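Local coordinates for vacuolar protein sorting-associated protein IST1 (PDB 3GGY) that acts late in multivesicular-body sorting of cargo proteins, regulating the recruitment of the ATPase VPS4 to the ESCRT-III complex, at residues I20-Y25 / V122-Q127. Residues are numbered along the deposited sequence; the frame is centred on the assembly and turned at random.
Sequences IQRLRY and VKELSQ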
loop_
_atom_site.group_PDB
_atom_site.type_symbol
_atom_site.label_atom_id
_atom_site.label_comp_id
_atom_site.label_asym_id
_atom_site.label_seq_id
_atom_site.Cartn_x
_atom_site.Cartn_y
_atom_site.Cartn_z
ATOM N N ILE A 20 1.926 -1.271 12.515
ATOM C CA ILE A 20 0.964 -0.175 12.510
ATOM C C ILE A 20 1.663 1.175 12.669
ATOM O O ILE A 20 1.351 2.131 11.959
ATOM C CB ILE A 20 -0.083 -0.361 13.628
ATOM C CG1 ILE A 20 -0.971 -1.566 13.297
ATOM C CG2 ILE A 20 -0.933 0.896 13.770
ATOM C CD1 ILE A 20 -1.948 -1.933 14.389
ATOM N N GLN A 21 2.618 1.250 13.588
ATOM C CA GLN A 21 3.340 2.497 13.804
ATOM C C GLN A 21 4.171 2.880 12.579
ATOM O O GLN A 21 4.198 4.046 12.180
ATOM C CB GLN A 21 4.237 2.383 15.036
ATOM C CG GLN A 21 3.475 2.288 16.359
ATOM C CD GLN A 21 2.527 3.460 16.593
ATOM O OE1 GLN A 21 1.378 3.452 16.141
ATOM N NE2 GLN A 21 3.010 4.478 17.296
ATOM N N ARG A 22 4.836 1.897 11.980
ATOM C CA ARG A 22 5.655 2.141 10.797
ATOM C C ARG A 22 4.788 2.536 9.604
ATOM O O ARG A 22 5.126 3.454 8.864
ATOM C CB ARG A 22 6.482 0.902 10.446
ATOM C CG ARG A 22 7.540 0.547 11.480
ATOM C CD ARG A 22 8.539 1.683 11.651
ATOM N NE ARG A 22 9.301 1.934 10.431
ATOM C CZ ARG A 22 10.200 1.094 9.924
ATOM N NH1 ARG A 22 10.454 -0.057 10.532
ATOM N NH2 ARG A 22 10.844 1.404 8.808
ATOM N N LEU A 23 3.675 1.839 9.407
ATOM C CA LEU A 23 2.787 2.167 8.294
ATOM C C LEU A 23 2.237 3.588 8.443
ATOM O O LEU A 23 2.176 4.348 7.473
ATOM C CB LEU A 23 1.632 1.163 8.216
ATOM C CG LEU A 23 2.028 -0.203 7.644
ATOM C CD1 LEU A 23 0.960 -1.249 7.950
ATOM C CD2 LEU A 23 2.237 -0.068 6.154
ATOM N N ARG A 24 1.838 3.952 9.656
ATOM C CA ARG A 24 1.301 5.291 9.895
ATOM C C ARG A 24 2.354 6.348 9.598
ATOM O O ARG A 24 2.066 7.372 8.975
ATOM C CB ARG A 24 0.831 5.434 11.350
ATOM C CG ARG A 24 -0.460 4.692 11.675
ATOM C CD ARG A 24 -0.836 4.860 13.146
ATOM N NE ARG A 24 -2.081 4.171 13.480
ATOM C CZ ARG A 24 -2.573 4.066 14.712
ATOM N NH1 ARG A 24 -1.927 4.607 15.736
ATOM N NH2 ARG A 24 -3.712 3.418 14.921
ATOM N N TYR A 25 3.579 6.088 10.041
ATOM C CA TYR A 25 4.681 7.018 9.839
ATOM C C TYR A 25 5.031 7.155 8.361
ATOM O O TYR A 25 5.316 8.254 7.880
ATOM C CB TYR A 25 5.911 6.554 10.622
ATOM C CG TYR A 25 7.004 7.593 10.701
ATOM C CD1 TYR A 25 6.776 8.822 11.322
ATOM C CD2 TYR A 25 8.265 7.351 10.161
ATOM C CE1 TYR A 25 7.782 9.785 11.404
ATOM C CE2 TYR A 25 9.278 8.308 10.236
ATOM C CZ TYR A 25 9.028 9.522 10.860
ATOM O OH TYR A 25 10.020 10.470 10.938
ATOM N N VAL A 122 8.742 -0.737 5.167
ATOM C CA VAL A 122 8.290 -1.286 6.443
ATOM C C VAL A 122 8.827 -2.713 6.546
ATOM O O VAL A 122 8.149 -3.676 6.191
ATOM C CB VAL A 122 6.747 -1.301 6.541
ATOM C CG1 VAL A 122 6.310 -1.887 7.877
ATOM C CG2 VAL A 122 6.211 0.114 6.393
ATOM N N LYS A 123 10.057 -2.836 7.039
ATOM C CA LYS A 123 10.713 -4.134 7.167
ATOM C C LYS A 123 9.991 -5.159 8.025
ATOM O O LYS A 123 10.044 -6.351 7.734
ATOM C CB LYS A 123 12.133 -3.957 7.714
ATOM C CG LYS A 123 13.051 -3.170 6.807
ATOM C CD LYS A 123 14.466 -3.117 7.362
ATOM C CE LYS A 123 15.321 -2.151 6.560
ATOM N NZ LYS A 123 14.748 -0.775 6.588
ATOM N N GLU A 124 9.332 -4.702 9.083
ATOM C CA GLU A 124 8.624 -5.598 9.992
ATOM C C GLU A 124 7.590 -6.506 9.331
ATOM O O GLU A 124 7.245 -7.546 9.882
ATOM C CB GLU A 124 7.942 -4.795 11.104
ATOM C CG GLU A 124 8.892 -4.097 12.073
ATOM C CD GLU A 124 9.764 -3.049 11.405
ATOM O OE1 GLU A 124 9.243 -2.283 10.566
ATOM O OE2 GLU A 124 10.970 -2.982 11.731
ATOM N N LEU A 125 7.086 -6.127 8.160
ATOM C CA LEU A 125 6.097 -6.970 7.498
ATOM C C LEU A 125 6.658 -8.365 7.235
ATOM O O LEU A 125 5.917 -9.350 7.259
ATOM C CB LEU A 125 5.632 -6.338 6.179
ATOM C CG LEU A 125 4.784 -5.064 6.273
ATOM C CD1 LEU A 125 4.580 -4.496 4.880
ATOM C CD2 LEU A 125 3.440 -5.366 6.938
ATOM N N SER A 126 7.964 -8.455 6.994
ATOM C CA SER A 126 8.590 -9.753 6.733
ATOM C C SER A 126 8.441 -10.679 7.938
ATOM O O SER A 126 8.416 -11.902 7.797
ATOM C CB SER A 126 10.076 -9.581 6.387
ATOM O OG SER A 126 10.788 -8.974 7.450
ATOM N N GLN A 127 8.340 -10.089 9.123
ATOM C CA GLN A 127 8.176 -10.863 10.348
ATOM C C GLN A 127 6.834 -11.584 10.359
ATOM O O GLN A 127 6.707 -12.660 10.942
ATOM C CB GLN A 127 8.274 -9.946 11.569
ATOM C CG GLN A 127 9.685 -9.509 11.909
ATOM C CD GLN A 127 9.706 -8.355 12.891
ATOM O OE1 GLN A 127 8.928 -8.324 13.846
ATOM N NE2 GLN A 127 10.604 -7.402 12.666
#
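In the ESCRT-III-like N-terminal domain of Ist1, the long helix 8-46 is met by the type I beta turn that runs from Val122 to Leu125 and leads into helix 125-135, and a salt bridge between Arg22 and Glu124 marks the junction. Arg22 NH1 lies 2.5 Å from Glu124 OE1 and 3.2 Å from Glu124 OE2, so one nitrogen, not two, faces the carboxylate; the guanidinium and carboxylate planes are turned 59° apart, with OE2 at the guanidinium edge and OE1 oblique to it. Bends in the arginine chain at chi2 (-60°) and chi3 (-64°) carry the guanidinium, and with it NH1, to Glu124 OE1. Nearer the backbone, Arg22 CG lies 3.4 Å from the same OE1. Beneath the charges the contact is apolar: Arg22 CB rests 3.8 Å from Val122 CG1, while Val122 CG2 meets Leu23 CD2 at 4.0 Å, the two side chains crossing at about a right angle. Cut back to an alanine here, the arginine side chain would still offer CB to Val122, but the Glu124 carboxylate would probably lose this charged mate and be freer to turn. Lys123 O, within the turn, accepts hydrogen bonds from the backbone N and, at 2.7 Å, from OG of Ser126, just past it. Leu23 and Ile20 also pack on Cys77 of helix 50-82, while Leu125 reaches Cys19, so the turn lies against helix 8-46 where that helix pairs with helix 50-82.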